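Local atomic coordinates of protein GLB-12 (Caenorhabditis elegans, PDB entry 4BJA), a protein that is a heme-binding globin tied to redox signalling and needed for reproduction, with a probable ability to bind oxygen. Residues D60-N63 with L69-V72; L94-F99 with N150-R155; Q130-Q135 with K142-I147. The protein carries 1 engineered substitution. All blocks are in the same frame, centred on the assembly; numbering follows the deposited sequence.

Interaction 1 of 3, residues D60-N63 with L69-V72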
loop_
_atom_site.group_PDB
_atom_site.type_symbol
_atom_site.label_atom_id
_atom_site.label_comp_id
_atom_site.label_asym_id
_atom_site.label_seq_id
_atom_site.Cartn_x
_atom_site.Cartn_y
_atom_site.Cartn_z
ATOM N N ASP A 60 -13.901 -20.860 -13.427
ATOM C CA ASP A 60 -14.967 -19.832 -13.321
ATOM C C ASP A 60 -14.573 -18.463 -13.898
ATOM O O ASP A 60 -15.335 -17.833 -14.589
ATOM C CB ASP A 60 -15.372 -19.644 -11.862
ATOM C CG ASP A 60 -16.119 -20.825 -11.306
ATOM O OD1 ASP A 60 -16.447 -21.764 -12.059
ATOM O OD2 ASP A 60 -16.392 -20.814 -10.074
ATOM N N ILE A 61 -13.361 -17.987 -13.616
ATOM C CA ILE A 61 -12.925 -16.716 -14.150
ATOM C C ILE A 61 -13.020 -16.644 -15.686
ATOM O O ILE A 61 -13.592 -15.686 -16.244
ATOM C CB ILE A 61 -11.464 -16.434 -13.742
ATOM C CG1 ILE A 61 -11.431 -16.102 -12.228
ATOM C CG2 ILE A 61 -10.896 -15.255 -14.563
ATOM C CD1 ILE A 61 -9.986 -16.098 -11.642
ATOM N N VAL A 62 -12.437 -17.628 -16.372
ATOM C CA VAL A 62 -12.373 -17.548 -17.826
ATOM C C VAL A 62 -13.697 -17.944 -18.486
ATOM O O VAL A 62 -14.001 -17.480 -19.573
ATOM C CB VAL A 62 -11.197 -18.334 -18.427
ATOM C CG1 VAL A 62 -9.893 -17.847 -17.742
ATOM C CG2 VAL A 62 -11.392 -19.808 -18.293
ATOM N N ASN A 63 -14.484 -18.780 -17.838
ATOM C CA ASN A 63 -15.720 -19.195 -18.505
ATOM C C ASN A 63 -16.911 -18.339 -18.155
ATOM O O ASN A 63 -17.811 -18.159 -19.008
ATOM C CB ASN A 63 -16.049 -20.640 -18.158
ATOM C CG ASN A 63 -15.166 -21.605 -18.873
ATOM O OD1 ASN A 63 -15.358 -21.872 -20.086
ATOM N ND2 ASN A 63 -14.223 -22.195 -18.132
ATOM N N LEU A 69 -10.413 -13.452 -21.271
ATOM C CA LEU A 69 -9.184 -14.135 -20.837
ATOM C C LEU A 69 -8.996 -15.506 -21.458
ATOM O O LEU A 69 -7.919 -16.081 -21.391
ATOM C CB LEU A 69 -9.088 -14.218 -19.294
ATOM C CG LEU A 69 -8.949 -12.830 -18.643
ATOM C CD1 LEU A 69 -8.903 -12.992 -17.110
ATOM C CD2 LEU A 69 -7.704 -12.045 -19.147
ATOM N N LYS A 70 -10.029 -16.047 -22.104
ATOM C CA LYS A 70 -9.892 -17.376 -22.687
ATOM C C LYS A 70 -8.814 -17.360 -23.770
ATOM O O LYS A 70 -7.939 -18.224 -23.780
ATOM C CB LYS A 70 -11.245 -17.881 -23.233
ATOM C CG LYS A 70 -12.154 -18.422 -22.126
ATOM C CD LYS A 70 -13.418 -19.139 -22.724
ATOM C CE LYS A 70 -14.590 -18.262 -22.765
ATOM N NZ LYS A 70 -15.638 -19.029 -23.568
ATOM N N LYS A 71 -8.839 -16.342 -24.622
ATOM C CA LYS A 71 -7.873 -16.224 -25.733
ATOM C C LYS A 71 -6.450 -16.077 -25.209
ATOM O O LYS A 71 -5.509 -16.651 -25.752
ATOM C CB LYS A 71 -8.225 -15.030 -26.634
ATOM C CG LYS A 71 -7.366 -14.938 -27.907
ATOM C CD LYS A 71 -7.893 -13.874 -28.836
ATOM C CE LYS A 71 -6.758 -13.206 -29.636
ATOM N NZ LYS A 71 -7.331 -12.230 -30.661
ATOM N N VAL A 72 -6.301 -15.324 -24.118
ATOM C CA VAL A 72 -4.996 -15.064 -23.531
ATOM C C VAL A 72 -4.375 -16.381 -23.143
ATOM O O VAL A 72 -3.163 -16.618 -23.352
ATOM C CB VAL A 72 -5.108 -14.172 -22.243
ATOM C CG1 VAL A 72 -3.762 -14.043 -21.575
ATOM C CG2 VAL A 72 -5.611 -12.823 -22.595
#

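Interaction 2 of 3, residues L94-F99 with N150-R155. With HEM (protoporphyrin IX containing Fe), chain B.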
loop_
_atom_site.group_PDB
_atom_site.type_symbol
_atom_site.label_atom_id
_atom_site.label_comp_id
_atom_site.label_asym_id
_atom_site.label_seq_id
_atom_site.Cartn_x
_atom_site.Cartn_y
_atom_site.Cartn_z
ATOM N N LEU A 94 -0.863 -23.515 -12.106
ATOM C CA LEU A 94 0.289 -23.973 -11.356
ATOM C C LEU A 94 1.062 -22.761 -10.777
ATOM O O LEU A 94 1.428 -22.751 -9.589
ATOM C CB LEU A 94 1.211 -24.746 -12.300
ATOM C CG LEU A 94 2.583 -25.056 -11.688
ATOM C CD1 LEU A 94 2.358 -26.137 -10.664
ATOM C CD2 LEU A 94 3.576 -25.446 -12.789
ATOM N N ARG A 95 1.295 -21.756 -11.607
ATOM C CA ARG A 95 2.122 -20.582 -11.218
ATOM C C ARG A 95 1.441 -19.795 -10.113
ATOM O O ARG A 95 2.099 -19.342 -9.152
ATOM C CB ARG A 95 2.411 -19.662 -12.414
ATOM C CG ARG A 95 3.396 -20.293 -13.447
ATOM C CD ARG A 95 3.244 -19.632 -14.814
ATOM N NE ARG A 95 4.342 -19.891 -15.775
ATOM C CZ ARG A 95 4.473 -21.004 -16.496
ATOM N NH1 ARG A 95 3.607 -22.008 -16.348
ATOM N NH2 ARG A 95 5.485 -21.132 -17.350
ATOM N N PHE A 96 0.120 -19.626 -10.239
ATOM C CA PHE A 96 -0.658 -18.856 -9.261
ATOM C C PHE A 96 -0.718 -19.628 -7.957
ATOM O O PHE A 96 -0.480 -19.073 -6.892
ATOM C CB PHE A 96 -2.077 -18.611 -9.824
ATOM C CG PHE A 96 -2.912 -17.744 -8.959
ATOM C CD1 PHE A 96 -3.539 -18.271 -7.846
ATOM C CD2 PHE A 96 -3.096 -16.412 -9.289
ATOM C CE1 PHE A 96 -4.312 -17.452 -7.009
ATOM C CE2 PHE A 96 -3.873 -15.561 -8.456
ATOM C CZ PHE A 96 -4.489 -16.117 -7.320
ATOM N N TYR A 97 -0.957 -20.937 -8.024
ATOM C CA TYR A 97 -0.897 -21.761 -6.826
ATOM C C TYR A 97 0.487 -21.653 -6.126
ATOM O O TYR A 97 0.556 -21.433 -4.898
ATOM C CB TYR A 97 -1.240 -23.227 -7.156
ATOM C CG TYR A 97 -0.754 -24.143 -6.071
ATOM C CD1 TYR A 97 -1.439 -24.247 -4.855
ATOM C CD2 TYR A 97 0.437 -24.868 -6.237
ATOM C CE1 TYR A 97 -0.932 -25.052 -3.799
ATOM C CE2 TYR A 97 0.919 -25.681 -5.199
ATOM C CZ TYR A 97 0.231 -25.754 -3.996
ATOM O OH TYR A 97 0.710 -26.549 -2.968
ATOM N N GLU A 98 1.564 -21.775 -6.899
ATOM C CA GLU A 98 2.941 -21.711 -6.309
ATOM C C GLU A 98 3.198 -20.344 -5.688
ATOM O O GLU A 98 3.842 -20.240 -4.634
ATOM C CB GLU A 98 4.014 -22.000 -7.360
ATOM C CG GLU A 98 4.005 -23.446 -7.873
ATOM C CD GLU A 98 4.939 -23.665 -9.057
ATOM O OE1 GLU A 98 5.181 -22.712 -9.846
ATOM O OE2 GLU A 98 5.413 -24.815 -9.216
ATOM N N PHE A 99 2.710 -19.301 -6.344
ATOM C CA PHE A 99 2.851 -17.924 -5.833
ATOM C C PHE A 99 2.142 -17.782 -4.499
ATOM O O PHE A 99 2.716 -17.194 -3.573
ATOM C CB PHE A 99 2.263 -16.976 -6.884
ATOM C CG PHE A 99 2.036 -15.563 -6.424
ATOM C CD1 PHE A 99 0.827 -15.177 -5.835
ATOM C CD2 PHE A 99 3.000 -14.588 -6.691
ATOM C CE1 PHE A 99 0.608 -13.853 -5.471
ATOM C CE2 PHE A 99 2.771 -13.256 -6.361
ATOM C CZ PHE A 99 1.584 -12.889 -5.726
ATOM N N ASN A 150 -10.593 -10.679 -7.230
ATOM C CA ASN A 150 -11.954 -10.570 -6.679
ATOM C C ASN A 150 -12.731 -11.886 -6.757
ATOM O O ASN A 150 -13.548 -12.181 -5.870
ATOM C CB ASN A 150 -12.722 -9.463 -7.391
ATOM C CG ASN A 150 -12.401 -8.128 -6.854
ATOM O OD1 ASN A 150 -11.710 -8.020 -5.831
ATOM N ND2 ASN A 150 -12.939 -7.083 -7.477
ATOM N N VAL A 151 -12.483 -12.690 -7.804
ATOM C CA VAL A 151 -13.152 -13.994 -7.854
ATOM C C VAL A 151 -12.610 -14.891 -6.751
ATOM O O VAL A 151 -13.375 -15.654 -6.126
ATOM C CB VAL A 151 -13.106 -14.635 -9.263
ATOM C CG1 VAL A 151 -13.918 -15.998 -9.265
ATOM C CG2 VAL A 151 -13.683 -13.648 -10.300
ATOM N N PHE A 152 -11.287 -14.794 -6.485
ATOM C CA PHE A 152 -10.761 -15.482 -5.328
ATOM C C PHE A 152 -11.378 -15.027 -4.011
ATOM O O PHE A 152 -11.676 -15.852 -3.156
ATOM C CB PHE A 152 -9.235 -15.402 -5.316
ATOM C CG PHE A 152 -8.624 -16.390 -6.253
ATOM C CD1 PHE A 152 -8.341 -17.712 -5.809
ATOM C CD2 PHE A 152 -8.399 -16.031 -7.582
ATOM C CE1 PHE A 152 -7.803 -18.647 -6.702
ATOM C CE2 PHE A 152 -7.866 -16.967 -8.513
ATOM C CZ PHE A 152 -7.572 -18.276 -8.058
ATOM N N ILE A 153 -11.568 -13.726 -3.852
ATOM C CA ILE A 153 -12.224 -13.225 -2.636
ATOM C C ILE A 153 -13.621 -13.859 -2.470
ATOM O O ILE A 153 -14.015 -14.285 -1.351
ATOM C CB ILE A 153 -12.292 -11.693 -2.673
ATOM C CG1 ILE A 153 -10.870 -11.116 -2.456
ATOM C CG2 ILE A 153 -13.240 -11.166 -1.567
ATOM C CD1 ILE A 153 -10.726 -9.637 -2.736
ATOM N N GLU A 154 -14.375 -13.944 -3.563
ATOM C CA GLU A 154 -15.733 -14.492 -3.473
ATOM C C GLU A 154 -15.781 -16.019 -3.307
ATOM O O GLU A 154 -16.654 -16.549 -2.645
ATOM C CB GLU A 154 -16.498 -14.098 -4.775
ATOM C CG GLU A 154 -16.715 -12.604 -4.926
ATOM C CD GLU A 154 -17.238 -11.907 -3.606
ATOM O OE1 GLU A 154 -18.336 -12.242 -3.083
ATOM O OE2 GLU A 154 -16.537 -11.010 -3.088
ATOM N N ARG A 155 -14.835 -16.725 -3.942
ATOM C CA ARG A 155 -14.859 -18.187 -4.053
ATOM C C ARG A 155 -13.879 -18.917 -3.127
ATOM O O ARG A 155 -14.205 -19.963 -2.576
ATOM C CB ARG A 155 -14.569 -18.593 -5.505
ATOM C CG ARG A 155 -15.571 -18.063 -6.536
ATOM C CD ARG A 155 -16.777 -18.990 -6.657
ATOM N NE ARG A 155 -16.483 -20.154 -7.493
ATOM C CZ ARG A 155 -16.691 -21.422 -7.138
ATOM N NH1 ARG A 155 -17.213 -21.715 -5.954
ATOM N NH2 ARG A 155 -16.388 -22.398 -7.980
HETATM C CHA HEM B . 2.576 -15.602 -15.522
HETATM C CHB HEM B . 0.661 -14.940 -11.124
HETATM C CHC HEM B . -2.918 -12.382 -13.062
HETATM C CHD HEM B . -1.455 -13.714 -17.452
HETATM C C1A HEM B . 2.388 -15.587 -14.182
HETATM C C2A HEM B . 3.326 -16.093 -13.196
HETATM C C3A HEM B . 2.765 -15.896 -11.991
HETATM C C4A HEM B . 1.472 -15.278 -12.182
HETATM C CMA HEM B . 3.324 -16.263 -10.589
HETATM C CAA HEM B . 4.722 -16.713 -13.536
HETATM C CBA HEM B . 5.863 -15.882 -12.931
HETATM C CGA HEM B . 5.804 -14.550 -13.537
HETATM O O1A HEM B . 5.706 -14.468 -14.793
HETATM O O2A HEM B . 5.806 -13.583 -12.730
HETATM C C1B HEM B . -0.428 -14.140 -11.301
HETATM C C2B HEM B . -1.186 -13.520 -10.221
HETATM C C3B HEM B . -2.149 -12.820 -10.751
HETATM C C4B HEM B . -2.067 -12.970 -12.182
HETATM C CMB HEM B . -0.864 -13.661 -8.724
HETATM C CAB HEM B . -3.161 -11.970 -9.938
HETATM C CBB HEM B . -4.312 -11.652 -10.477
HETATM C C1C HEM B . -2.826 -12.505 -14.406
HETATM C C2C HEM B . -3.739 -11.925 -15.359
HETATM C C3C HEM B . -3.338 -12.278 -16.567
HETATM C C4C HEM B . -2.176 -13.129 -16.435
HETATM C CMC HEM B . -4.936 -11.018 -14.988
HETATM C CAC HEM B . -4.046 -11.864 -17.878
HETATM C CBC HEM B . -3.309 -11.827 -18.975
HETATM C C1D HEM B . -0.300 -14.400 -17.325
HETATM C C2D HEM B . 0.343 -15.123 -18.381
HETATM C C3D HEM B . 1.588 -15.696 -17.782
HETATM C C4D HEM B . 1.590 -15.265 -16.413
HETATM C CMD HEM B . -0.114 -15.300 -19.847
HETATM C CAD HEM B . 2.628 -16.591 -18.480
HETATM C CBD HEM B . 2.334 -18.031 -18.029
HETATM C CGD HEM B . 1.031 -18.626 -18.557
HETATM O O1D HEM B . 0.487 -18.183 -19.591
HETATM O O2D HEM B . 0.551 -19.580 -17.931
HETATM N NA HEM B . 1.246 -15.101 -13.534
HETATM N NB HEM B . -0.993 -13.785 -12.523
HETATM N NC HEM B . -1.889 -13.233 -15.110
HETATM N ND HEM B . 0.465 -14.515 -16.158
HETATM FE FE HEM B . -0.280 -14.187 -14.336
#

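Interaction 3 of 3, residues Q130-Q135 with K142-I147. With HEM (protoporphyrin IX containing Fe), chain B; ACT (acetate ion), chain E.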
loop_
_atom_site.group_PDB
_atom_site.type_symbol
_atom_site.label_atom_id
_atom_site.label_comp_id
_atom_site.label_asym_id
_atom_site.label_seq_id
_atom_site.Cartn_x
_atom_site.Cartn_y
_atom_site.Cartn_z
ATOM N N GLN A 130 3.184 -9.447 -20.886
ATOM C CA GLN A 130 1.951 -9.985 -21.459
ATOM C C GLN A 130 1.292 -8.903 -22.267
ATOM O O GLN A 130 0.819 -7.915 -21.729
ATOM C CB GLN A 130 0.993 -10.503 -20.372
ATOM C CG GLN A 130 1.562 -11.596 -19.457
ATOM C CD GLN A 130 2.274 -12.731 -20.200
ATOM O OE1 GLN A 130 1.949 -13.040 -21.344
ATOM N NE2 GLN A 130 3.230 -13.374 -19.527
ATOM N N GLY A 131 1.274 -9.075 -23.585
ATOM C CA GLY A 131 0.817 -7.997 -24.460
ATOM C C GLY A 131 -0.624 -7.604 -24.186
ATOM O O GLY A 131 -0.958 -6.423 -24.261
ATOM N N PHE A 132 -1.466 -8.585 -23.844
ATOM C CA PHE A 132 -2.864 -8.321 -23.555
ATOM C C PHE A 132 -2.925 -7.345 -22.390
ATOM O O PHE A 132 -3.680 -6.391 -22.409
ATOM C CB PHE A 132 -3.630 -9.594 -23.192
ATOM C CG PHE A 132 -5.020 -9.332 -22.712
ATOM C CD1 PHE A 132 -6.086 -9.231 -23.617
ATOM C CD2 PHE A 132 -5.296 -9.192 -21.347
ATOM C CE1 PHE A 132 -7.401 -8.980 -23.146
ATOM C CE2 PHE A 132 -6.577 -8.946 -20.885
ATOM C CZ PHE A 132 -7.655 -8.825 -21.802
ATOM N N LEU A 133 -2.117 -7.586 -21.367
ATOM C CA LEU A 133 -2.170 -6.694 -20.215
ATOM C C LEU A 133 -1.506 -5.352 -20.504
ATOM O O LEU A 133 -2.002 -4.322 -20.074
ATOM C CB LEU A 133 -1.524 -7.357 -18.990
ATOM C CG LEU A 133 -2.302 -8.528 -18.387
ATOM C CD1 LEU A 133 -1.450 -9.186 -17.311
ATOM C CD2 LEU A 133 -3.631 -8.037 -17.766
ATOM N N GLU A 134 -0.366 -5.361 -21.198
ATOM C CA GLU A 134 0.296 -4.105 -21.566
ATOM C C GLU A 134 -0.670 -3.163 -22.290
ATOM O O GLU A 134 -0.753 -1.969 -21.993
ATOM C CB GLU A 134 1.531 -4.404 -22.420
ATOM C CG GLU A 134 2.664 -3.441 -22.185
ATOM C CD GLU A 134 2.853 -2.461 -23.304
ATOM O OE1 GLU A 134 1.851 -2.024 -23.927
ATOM O OE2 GLU A 134 4.040 -2.125 -23.567
ATOM N N GLN A 135 -1.437 -3.726 -23.215
ATOM C CA GLN A 135 -2.438 -2.974 -23.952
ATOM C C GLN A 135 -3.707 -2.634 -23.173
ATOM O O GLN A 135 -4.231 -1.536 -23.323
ATOM C CB GLN A 135 -2.814 -3.717 -25.257
ATOM C CG GLN A 135 -1.865 -3.386 -26.410
ATOM C CD GLN A 135 -2.535 -3.386 -27.793
ATOM O OE1 GLN A 135 -3.741 -3.641 -27.930
ATOM N NE2 GLN A 135 -1.740 -3.099 -28.829
ATOM N N LYS A 142 -10.687 -1.492 -16.739
ATOM C CA LYS A 142 -10.548 -2.835 -16.183
ATOM C C LYS A 142 -9.177 -3.018 -15.579
ATOM O O LYS A 142 -8.162 -2.898 -16.262
ATOM C CB LYS A 142 -10.790 -3.938 -17.219
ATOM C CG LYS A 142 -12.310 -4.144 -17.564
ATOM C CD LYS A 142 -12.473 -5.290 -18.564
ATOM C CE LYS A 142 -13.871 -5.937 -18.492
ATOM N NZ LYS A 142 -14.954 -4.942 -18.619
ATOM N N ASN A 143 -9.171 -3.368 -14.306
ATOM C CA ASN A 143 -7.926 -3.824 -13.673
ATOM C C ASN A 143 -7.991 -5.352 -13.578
ATOM O O ASN A 143 -8.739 -5.876 -12.778
ATOM C CB ASN A 143 -7.824 -3.181 -12.276
ATOM C CG ASN A 143 -6.612 -3.638 -11.518
ATOM O OD1 ASN A 143 -6.062 -4.706 -11.785
ATOM N ND2 ASN A 143 -6.155 -2.800 -10.581
ATOM N N TYR A 144 -7.248 -6.059 -14.426
ATOM C CA TYR A 144 -7.363 -7.516 -14.525
ATOM C C TYR A 144 -6.819 -8.228 -13.289
ATOM O O TYR A 144 -7.256 -9.318 -12.989
ATOM C CB TYR A 144 -6.703 -8.050 -15.833
ATOM C CG TYR A 144 -7.463 -7.597 -17.057
ATOM C CD1 TYR A 144 -8.559 -8.321 -17.520
ATOM C CD2 TYR A 144 -7.104 -6.422 -17.711
ATOM C CE1 TYR A 144 -9.256 -7.891 -18.644
ATOM C CE2 TYR A 144 -7.814 -5.980 -18.821
ATOM C CZ TYR A 144 -8.876 -6.714 -19.259
ATOM O OH TYR A 144 -9.565 -6.265 -20.369
ATOM N N PHE A 145 -5.877 -7.623 -12.550
ATOM C CA PHE A 145 -5.452 -8.247 -11.318
ATOM C C PHE A 145 -6.579 -8.209 -10.315
ATOM O O PHE A 145 -6.817 -9.189 -9.585
ATOM C CB PHE A 145 -4.239 -7.496 -10.745
ATOM C CG PHE A 145 -3.077 -7.440 -11.694
ATOM C CD1 PHE A 145 -2.601 -8.625 -12.289
ATOM C CD2 PHE A 145 -2.531 -6.205 -12.068
ATOM C CE1 PHE A 145 -1.517 -8.556 -13.190
ATOM C CE2 PHE A 145 -1.477 -6.142 -12.963
ATOM C CZ PHE A 145 -0.976 -7.318 -13.525
ATOM N N GLU A 146 -7.295 -7.076 -10.293
ATOM C CA GLU A 146 -8.434 -6.951 -9.434
ATOM C C GLU A 146 -9.579 -7.929 -9.851
ATOM O O GLU A 146 -10.179 -8.598 -9.009
ATOM C CB GLU A 146 -8.904 -5.498 -9.453
ATOM C CG GLU A 146 -10.089 -5.254 -8.562
ATOM C CD GLU A 146 -10.522 -3.818 -8.670
ATOM O OE1 GLU A 146 -11.176 -3.478 -9.672
ATOM O OE2 GLU A 146 -10.183 -3.007 -7.782
ATOM N N ILE A 147 -9.819 -8.054 -11.152
ATOM C CA ILE A 147 -10.887 -8.923 -11.635
ATOM C C ILE A 147 -10.597 -10.378 -11.180
ATOM O O ILE A 147 -11.464 -11.079 -10.646
ATOM C CB ILE A 147 -10.976 -8.830 -13.173
ATOM C CG1 ILE A 147 -11.602 -7.480 -13.571
ATOM C CG2 ILE A 147 -11.797 -10.052 -13.747
ATOM C CD1 ILE A 147 -11.456 -7.056 -15.008
HETATM C CHA HEM B . 2.576 -15.602 -15.522
HETATM C CHB HEM B . 0.661 -14.940 -11.124
HETATM C CHC HEM B . -2.918 -12.382 -13.062
HETATM C CHD HEM B . -1.455 -13.714 -17.452
HETATM C C1A HEM B . 2.388 -15.587 -14.182
HETATM C C2A HEM B . 3.326 -16.093 -13.196
HETATM C C3A HEM B . 2.765 -15.896 -11.991
HETATM C C4A HEM B . 1.472 -15.278 -12.182
HETATM C CMA HEM B . 3.324 -16.263 -10.589
HETATM C CAA HEM B . 4.722 -16.713 -13.536
HETATM C CBA HEM B . 5.863 -15.882 -12.931
HETATM C CGA HEM B . 5.804 -14.550 -13.537
HETATM O O1A HEM B . 5.706 -14.468 -14.793
HETATM O O2A HEM B . 5.806 -13.583 -12.730
HETATM C C1B HEM B . -0.428 -14.140 -11.301
HETATM C C2B HEM B . -1.186 -13.520 -10.221
HETATM C C3B HEM B . -2.149 -12.820 -10.751
HETATM C C4B HEM B . -2.067 -12.970 -12.182
HETATM C CMB HEM B . -0.864 -13.661 -8.724
HETATM C CAB HEM B . -3.161 -11.970 -9.938
HETATM C CBB HEM B . -4.312 -11.652 -10.477
HETATM C C1C HEM B . -2.826 -12.505 -14.406
HETATM C C2C HEM B . -3.739 -11.925 -15.359
HETATM C C3C HEM B . -3.338 -12.278 -16.567
HETATM C C4C HEM B . -2.176 -13.129 -16.435
HETATM C CMC HEM B . -4.936 -11.018 -14.988
HETATM C CAC HEM B . -4.046 -11.864 -17.878
HETATM C CBC HEM B . -3.309 -11.827 -18.975
HETATM C C1D HEM B . -0.300 -14.400 -17.325
HETATM C C2D HEM B . 0.343 -15.123 -18.381
HETATM C C3D HEM B . 1.588 -15.696 -17.782
HETATM C C4D HEM B . 1.590 -15.265 -16.413
HETATM C CMD HEM B . -0.114 -15.300 -19.847
HETATM C CAD HEM B . 2.628 -16.591 -18.480
HETATM C CBD HEM B . 2.334 -18.031 -18.029
HETATM C CGD HEM B . 1.031 -18.626 -18.557
HETATM O O1D HEM B . 0.487 -18.183 -19.591
HETATM O O2D HEM B . 0.551 -19.580 -17.931
HETATM N NA HEM B . 1.246 -15.101 -13.534
HETATM N NB HEM B . -0.993 -13.785 -12.523
HETATM N NC HEM B . -1.889 -13.233 -15.110
HETATM N ND HEM B . 0.465 -14.515 -16.158
HETATM FE FE HEM B . -0.280 -14.187 -14.336
HETATM C C ACT E . 6.026 -16.028 -19.798
HETATM O O ACT E . 6.002 -15.035 -19.064
HETATM O OXT ACT E . 6.281 -17.098 -19.200
HETATM C CH3 ACT E . 5.783 -15.848 -21.244
#

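Interaction 1 of 3, residues D60-N63 with L69-V72
Asn-63 brings the one flat side-chain group to this contact, and it touches only loosely: OD1 of its amide approaches Lys-70 CD at 4.3 Å, while ND2 on the other arm turns back to donate to the carbonyl of Leu-59 on its own helix. Beside it lies the backbone carbonyl of Val-62. The aliphatic chain of Lys-70 bends around this oxygen, with Lys-70 CG 3.3 Å from Val-62 O. Further along the chain, Lys-70 CE also lies 3.3 Å from Val-62 O. The bend is made at the third torsion (chi3 -97°), which folds CE back to the carbonyl and carries NZ past it. Val-62 O is buried here with no hydrogen-bonding partner in the model, in a part of helix 50-65 where the turn widens to a pi-type one; CH groups of Lys-70 lie against it.

The remainder is apolar. Val-62 CB meets Lys-70 CG at 3.8 Å, and the side chains of Val-62 and Leu-69 cross at about a right angle, Val-62 CG1 reaching Leu-69 CB at 4.0 Å. Deeper in, Ile-61 CG2 touches Leu-69 CD1 at 3.9 Å. With CG2 of Ile-61 anti to the backbone N, that methyl faces Leu-69, while the longer CG1 branch is turned toward helix 144-160 and its residues Val-151 and Phe-152. Leu-69 and Val-72 both touch the heme, so this joint also forms part of the pocket wall. The close approach of a long helix to the short, weakly bonded one just after it, joined by three residues, 66-68, corresponds to the BC corner of the globin fold.

Interaction 2 of 3, residues L94-F99 with N150-R155
Phe-96 and Phe-152 meet without any polar bond between them; the shortest polar bond within the two segments is the helical one from Arg-155 N to Val-151 O, 2.8 Å, in the turn that carries Phe-152, and the Arg-155 guanidinium pairs with Asp-60. The two phenylalanines come from opposite directions and bridge backbones whose nearest CA atoms, those of Phe-96 and Phe-152, are 11.4 Å apart. Their rings form an offset stack, with centroids 4.5 Å apart and planes at 19°. Phe-96 CE1 sits over the rim of one Phe-152 face, 3.5 Å from Phe-152 CZ. With CG anti to the backbone N (chi1 -175°), Phe-96 reaches out from its helix between Phe-152 and the porphyrin.

Toward the heme, Phe-96 CE2 contacts the methyl CMB of the heme at 3.6 Å, and the vinyl carbon CAB lies at the ring's edge, in its plane. The same methyl lies over one face of Phe-99, 3.6 Å from Phe-99 CE1. Arg-95 runs along the propionate side, its CD 3.5 Å from heme CAA. Helix 87-108 also bears the axial ligand His-92; Phe-96 lies on the His-92 (distal) side of the porphyrin, Phe-99 at its edge, and Phe-152 backs Phe-96 from the second shell. Helix 50-65 contributes Phe-58, which meets both stacked rings; Phe-99 packs on helix 113-126, and Ile-153 on helix 185-214.

Interaction 3 of 3, residues Q130-Q135 with K142-I147
This is an aromatic and apolar contact across what corresponds to the FG corner of the globin fold, where the short helix 131-136, following the axial ligand His-127, packs on the start of helix 144-160. Its centre is an edge-to-face (T-shaped) pair: the edge of Phe-132 points into the face of Tyr-144, ring centroids 4.9 Å apart and planes at 68°. Phe-132 CE2 stands over the middle of the tyrosine ring, and its neighbour Phe-132 CZ lies 3.5 Å from Tyr-144 OH. Next to this pair, Leu-133 divides its two methyls: CD2 packs on Tyr-144 CB at 3.6 Å, while CD1 more loosely meets Phe-145 CE1 at 4.2 Å.

The heme lies against the same side chains. Leu-133 CG is 3.5 Å from the vinyl carbon CBC of the heme, and the meso carbon CHC lies at the edge of the Phe-145 ring, in its plane. Gln-130, bent at its second torsion (chi2 -47°), lays its amide against pyrrole D, with NE2 3.3 Å from heme C3D; that nitrogen also makes a weak hydrogen bond to an acetate ion, probably from the crystallisation liquor. Helix 144-160 is N-capped by Asn-143, whose OD1 accepts from Glu-146 N at 3.1 Å, a nearly straight bond (165°) arriving from above the carbonyl plane.

Overall arrangement
Along the chain, interaction 1 closes before the other two open, and interaction 3 falls within the span bounded by the two segments of interaction 2. Interactions 2 and 3 share helix 144-160 but use different turns of it, with centres about 16 Å apart. Interaction 1 lies about 14 Å from interaction 2 and about 12 Å from interaction 3, centre to centre, and touches both: an Asp-60 to Arg-155 salt bridge ties it to interaction 2, and Leu-69 and Val-72 pack on Phe-132 of interaction 3. All three contribute to the heme pocket. Together they join helices 50-65, 69-72, 87-108, 131-136 and 144-160 around a heme whose iron is bound by His-92 and His-127.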